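Local coordinates for protein SSD1 (Saccharomyces cerevisiae S288C, PDB 7AM1) that binds mRNA untranslated regions and represses translation as a non-enzymatic member of the RNase II family, at residues 187-192 / 753-758; 523-528 / 622-627. All blocks are in the same frame, centred on the assembly; numbering follows the deposited sequence.

Contact 1 (187-192 / 753-758)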
# COMPACT_ATOMS: atom_id res chain seq x y z
N GLN A 187 8.15 -9.08 -6.38
CA GLN A 187 6.89 -9.49 -5.77
C GLN A 187 6.08 -8.32 -5.22
O GLN A 187 5.03 -8.54 -4.60
CB GLN A 187 7.18 -10.53 -4.68
CG GLN A 187 7.68 -11.84 -5.28
CD GLN A 187 8.09 -12.87 -4.25
OE1 GLN A 187 8.44 -12.53 -3.13
NE2 GLN A 187 8.06 -14.14 -4.64
N SER A 188 6.52 -7.09 -5.46
CA SER A 188 5.74 -5.91 -5.11
C SER A 188 5.64 -5.00 -6.33
O SER A 188 6.41 -5.11 -7.28
CB SER A 188 6.35 -5.15 -3.92
OG SER A 188 7.63 -4.64 -4.25
N LEU A 189 4.68 -4.07 -6.28
CA LEU A 189 4.45 -3.21 -7.44
C LEU A 189 5.57 -2.20 -7.60
O LEU A 189 6.08 -1.99 -8.71
CB LEU A 189 3.09 -2.52 -7.30
CG LEU A 189 1.91 -3.49 -7.26
CD1 LEU A 189 0.65 -2.76 -6.82
CD2 LEU A 189 1.72 -4.18 -8.61
N LEU A 190 5.98 -1.56 -6.51
CA LEU A 190 7.07 -0.59 -6.49
C LEU A 190 8.29 -1.23 -5.82
O LEU A 190 8.28 -2.40 -5.44
CB LEU A 190 6.63 0.69 -5.77
CG LEU A 190 5.31 1.31 -6.23
CD1 LEU A 190 5.00 2.58 -5.43
CD2 LEU A 190 5.29 1.60 -7.73
N LEU A 191 9.35 -0.44 -5.68
CA LEU A 191 10.59 -0.89 -5.05
C LEU A 191 10.72 -0.28 -3.66
O LEU A 191 10.61 0.94 -3.51
CB LEU A 191 11.82 -0.50 -5.88
CG LEU A 191 12.05 -1.21 -7.21
CD1 LEU A 191 13.26 -0.59 -7.89
CD2 LEU A 191 12.25 -2.70 -7.00
N VAL A 192 11.02 -1.12 -2.67
CA VAL A 192 11.21 -0.61 -1.31
C VAL A 192 12.51 0.19 -1.29
O VAL A 192 13.46 -0.10 -2.04
CB VAL A 192 11.25 -1.75 -0.27
CG1 VAL A 192 10.31 -2.89 -0.66
CG2 VAL A 192 12.68 -2.22 0.00
N PHE A 753 1.28 0.75 -15.99
CA PHE A 753 1.10 -0.42 -15.16
C PHE A 753 1.15 -0.10 -13.67
O PHE A 753 0.74 -0.94 -12.86
CB PHE A 753 2.18 -1.47 -15.48
CG PHE A 753 2.01 -2.11 -16.83
CD1 PHE A 753 2.29 -1.40 -17.99
CD2 PHE A 753 1.57 -3.41 -16.95
CE1 PHE A 753 2.15 -1.98 -19.23
CE2 PHE A 753 1.42 -4.00 -18.20
CZ PHE A 753 1.71 -3.29 -19.33
N GLY A 754 1.62 1.08 -13.29
CA GLY A 754 1.80 1.40 -11.88
C GLY A 754 2.84 0.54 -11.19
O GLY A 754 2.62 0.10 -10.06
N ILE A 755 3.97 0.29 -11.86
CA ILE A 755 5.04 -0.50 -11.27
C ILE A 755 6.37 0.24 -11.44
O ILE A 755 6.55 1.08 -12.33
CB ILE A 755 5.15 -1.92 -11.88
CG1 ILE A 755 5.42 -1.85 -13.39
CG2 ILE A 755 3.89 -2.71 -11.56
CD1 ILE A 755 5.61 -3.22 -14.04
N GLU A 756 7.29 -0.10 -10.55
CA GLU A 756 8.65 0.42 -10.55
C GLU A 756 9.56 -0.78 -10.34
O GLU A 756 9.36 -1.54 -9.38
CB GLU A 756 8.84 1.46 -9.44
CG GLU A 756 10.27 1.97 -9.30
CD GLU A 756 10.56 2.58 -7.93
OE1 GLU A 756 9.84 2.26 -6.96
OE2 GLU A 756 11.51 3.38 -7.84
N LYS A 757 10.53 -0.97 -11.23
CA LYS A 757 11.39 -2.14 -11.20
C LYS A 757 12.80 -1.75 -11.59
O LYS A 757 13.06 -0.64 -12.07
CB LYS A 757 10.86 -3.24 -12.14
CG LYS A 757 9.53 -3.83 -11.69
CD LYS A 757 9.71 -4.81 -10.55
CE LYS A 757 8.46 -4.93 -9.69
NZ LYS A 757 8.51 -4.01 -8.52
N ARG A 758 13.73 -2.68 -11.38
CA ARG A 758 15.16 -2.40 -11.51
C ARG A 758 15.78 -3.26 -12.61
O ARG A 758 15.66 -4.49 -12.59
CB ARG A 758 15.87 -2.66 -10.18
CG ARG A 758 17.37 -2.48 -10.22
CD ARG A 758 17.94 -2.37 -8.82
NE ARG A 758 17.40 -1.19 -8.14
CZ ARG A 758 17.38 -1.01 -6.83
NH1 ARG A 758 17.89 -1.94 -6.02
NH2 ARG A 758 16.86 0.09 -6.33
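S188, L189 and L191, in the loop that leaves helix 175-186, dock on I755, E756 and K757 of strand 755-760. That strand is outermost in its sheet, in the C-terminal OB-type domain. Its inner neighbour already pairs with K757, through V748. On the other side, E756 N gives a nearly straight bond to L189 O (2.9 Å, 164° at the hydrogen). The E756 side chain then accepts a bond from the loop. Its CG is anti to the backbone N (chi1 176°) and the chain runs out extended, which carries OE1 to L191 N at 3.0 Å. The amide comes in from above the carboxylate plane, while OE2 forms a salt bridge with K629. K757 starts out away from the loop but curls back through bends at chi2 and chi4. Its NZ bonds to S188 O at 2.7 Å and to E756 O at 2.8 Å. E185 O is a further acceptor, and L189 O is held only weakly, so several backbone carbonyls meet one ammonium group. S188 OG bonds to L190 O at 2.6 Å within the loop. Apolar contacts flank the polar ones. L189 CD2 meets I755 CG2 at 3.9 Å, the two side chains crossing at about a right angle. L191 CG comes to 3.5 Å from E756 O, and its CD1 lies 4.0 Å from R758 NH2, whose guanidinium group is salt-bridged to D747. The chain after helix 175-186 thus bonds along the outer side of an edge strand in the C-terminal OB-type domain.

Contact 2 (523-528 / 622-627); sequences SLLESL and GIEILL
Helices 523-529 and 617-629 run side by side in nearly the same direction, their local axes 9.6 Å apart at an angle of 23°, with L524 and E624 nearest in register. E624 reaches across to the start of the other helix. With chi1 at -174° and the rest of the chain extended, its side chain is stretched across to the first-turn amides of 523-529. OE2 accepts L524 N at 2.8 Å, although the angle at the hydrogen is only 135°. This amide comes from above the carboxylate plane. A second, weak bond comes from L525 N at 3.4 Å. L524 CB also lies 3.3 Å from E624 OE2. S523 N is near OE2 too but at a poor angle, and turns to a water at 2.8 Å instead. The same water lies against E624 OE1, at a separation too short to be trusted in detail. Both helices belong to the RNB domain, the catalytic module of active RNase II relatives. The N-terminal end of a helix would be expected to stabilise a negative carboxylate, and here the two meet in a buried setting. A leucine in place of E624 would probably leave the L524 amide, and the more weakly bound L525 amide, without their acceptor. Apolar side chains close the rest of the interface. L524 CD1 reaches I625 CG1 at 3.6 Å, the two side chains crossing obliquely. F628, on helix 617-629, also touches L524. Beside it, L525 CD1 meets L627 CD2 more loosely, at 4.2 Å. L525 also rests on I608 and L627 on L607, both from helix 604-612, which covers this edge of the pair.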
# COMPACT_ATOMS: atom_id res chain seq x y z
N SER A 523 -2.31 9.74 -6.00
CA SER A 523 -2.92 8.46 -5.67
C SER A 523 -2.12 7.69 -4.64
O SER A 523 -2.69 7.01 -3.78
CB SER A 523 -3.09 7.62 -6.93
OG SER A 523 -3.68 6.37 -6.61
N LEU A 524 -0.79 7.78 -4.70
CA LEU A 524 0.04 7.03 -3.76
C LEU A 524 -0.05 7.62 -2.36
O LEU A 524 -0.13 6.88 -1.37
CB LEU A 524 1.48 6.97 -4.26
CG LEU A 524 1.69 6.31 -5.63
CD1 LEU A 524 3.16 6.29 -6.04
CD2 LEU A 524 1.12 4.90 -5.69
N LEU A 525 -0.07 8.95 -2.24
CA LEU A 525 -0.21 9.54 -0.92
C LEU A 525 -1.55 9.17 -0.29
O LEU A 525 -1.63 8.91 0.92
CB LEU A 525 -0.04 11.06 -0.97
CG LEU A 525 1.31 11.59 -1.47
CD1 LEU A 525 1.51 13.03 -0.99
CD2 LEU A 525 2.48 10.71 -1.06
N GLU A 526 -2.62 9.11 -1.09
CA GLU A 526 -3.90 8.65 -0.55
C GLU A 526 -3.76 7.27 0.09
O GLU A 526 -4.31 7.02 1.17
CB GLU A 526 -4.96 8.63 -1.66
CG GLU A 526 -6.18 7.72 -1.41
CD GLU A 526 -7.06 8.16 -0.24
OE1 GLU A 526 -6.87 9.27 0.29
OE2 GLU A 526 -7.96 7.37 0.13
N SER A 527 -2.99 6.37 -0.55
CA SER A 527 -2.87 5.01 -0.05
C SER A 527 -2.07 4.93 1.25
O SER A 527 -2.10 3.89 1.91
CB SER A 527 -2.25 4.09 -1.11
OG SER A 527 -0.84 4.24 -1.20
N LEU A 528 -1.35 5.99 1.61
CA LEU A 528 -0.77 6.06 2.95
C LEU A 528 -1.85 6.17 4.02
O LEU A 528 -1.58 5.80 5.17
CB LEU A 528 0.18 7.25 3.06
CG LEU A 528 1.48 7.16 2.26
CD1 LEU A 528 2.18 8.52 2.26
CD2 LEU A 528 2.40 6.08 2.83
N GLY A 622 6.72 9.96 -11.25
CA GLY A 622 7.99 9.45 -10.75
C GLY A 622 8.40 10.11 -9.45
O GLY A 622 8.85 9.43 -8.52
N ILE A 623 8.24 11.43 -9.35
CA ILE A 623 8.61 12.12 -8.12
C ILE A 623 7.67 11.72 -6.99
O ILE A 623 8.10 11.58 -5.83
CB ILE A 623 8.63 13.64 -8.36
CG1 ILE A 623 9.80 13.96 -9.31
CG2 ILE A 623 8.74 14.40 -7.03
CD1 ILE A 623 10.03 15.44 -9.56
N GLU A 624 6.39 11.50 -7.28
CA GLU A 624 5.49 11.01 -6.25
C GLU A 624 5.93 9.65 -5.74
O GLU A 624 5.89 9.38 -4.53
CB GLU A 624 4.04 10.94 -6.76
CG GLU A 624 3.05 10.58 -5.65
CD GLU A 624 1.64 10.33 -6.16
OE1 GLU A 624 1.40 10.49 -7.37
OE2 GLU A 624 0.78 9.96 -5.33
N ILE A 625 6.35 8.76 -6.65
CA ILE A 625 6.85 7.45 -6.23
C ILE A 625 8.00 7.63 -5.25
O ILE A 625 8.04 7.01 -4.18
CB ILE A 625 7.25 6.60 -7.45
CG1 ILE A 625 6.01 6.14 -8.22
CG2 ILE A 625 8.08 5.39 -7.00
CD1 ILE A 625 6.30 5.55 -9.60
N LEU A 626 8.96 8.50 -5.59
CA LEU A 626 10.09 8.74 -4.71
C LEU A 626 9.64 9.27 -3.35
O LEU A 626 10.14 8.84 -2.31
CB LEU A 626 11.06 9.73 -5.37
CG LEU A 626 11.71 9.26 -6.67
CD1 LEU A 626 12.61 10.34 -7.24
CD2 LEU A 626 12.48 7.97 -6.48
N LEU A 627 8.69 10.21 -3.35
CA LEU A 627 8.19 10.75 -2.09
C LEU A 627 7.49 9.67 -1.28
O LEU A 627 7.71 9.54 -0.07
CB LEU A 627 7.24 11.92 -2.38
CG LEU A 627 6.56 12.56 -1.17
CD1 LEU A 627 7.60 13.08 -0.19
CD2 LEU A 627 5.64 13.67 -1.61
O HOH W 1 -0.82 10.20 -8.32

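How the contacts relate
Both contacts are buried near the middle of the chain, with centres about 13 Å apart, and contact 2 is nested within the loop that contact 1 closes. Contact 1 joins distant parts of the sequence, a loop and an OB-domain strand. Contact 2 pairs two helices inside the RNB domain. A glutamate carboxylate takes one backbone amide in contact 1 and two, one of them weakly, in contact 2. Contact 1 adds a lysine that collects carbonyls; contact 2 leaves the remainder to leucine and isoleucine packing. They meet directly: E756 OE1 packs on I625 CG2 at 3.6 Å, and L190 on L524. K629, the salt-bridge partner of E756, belongs to helix 617-629, and I539 touches both L189 and L524.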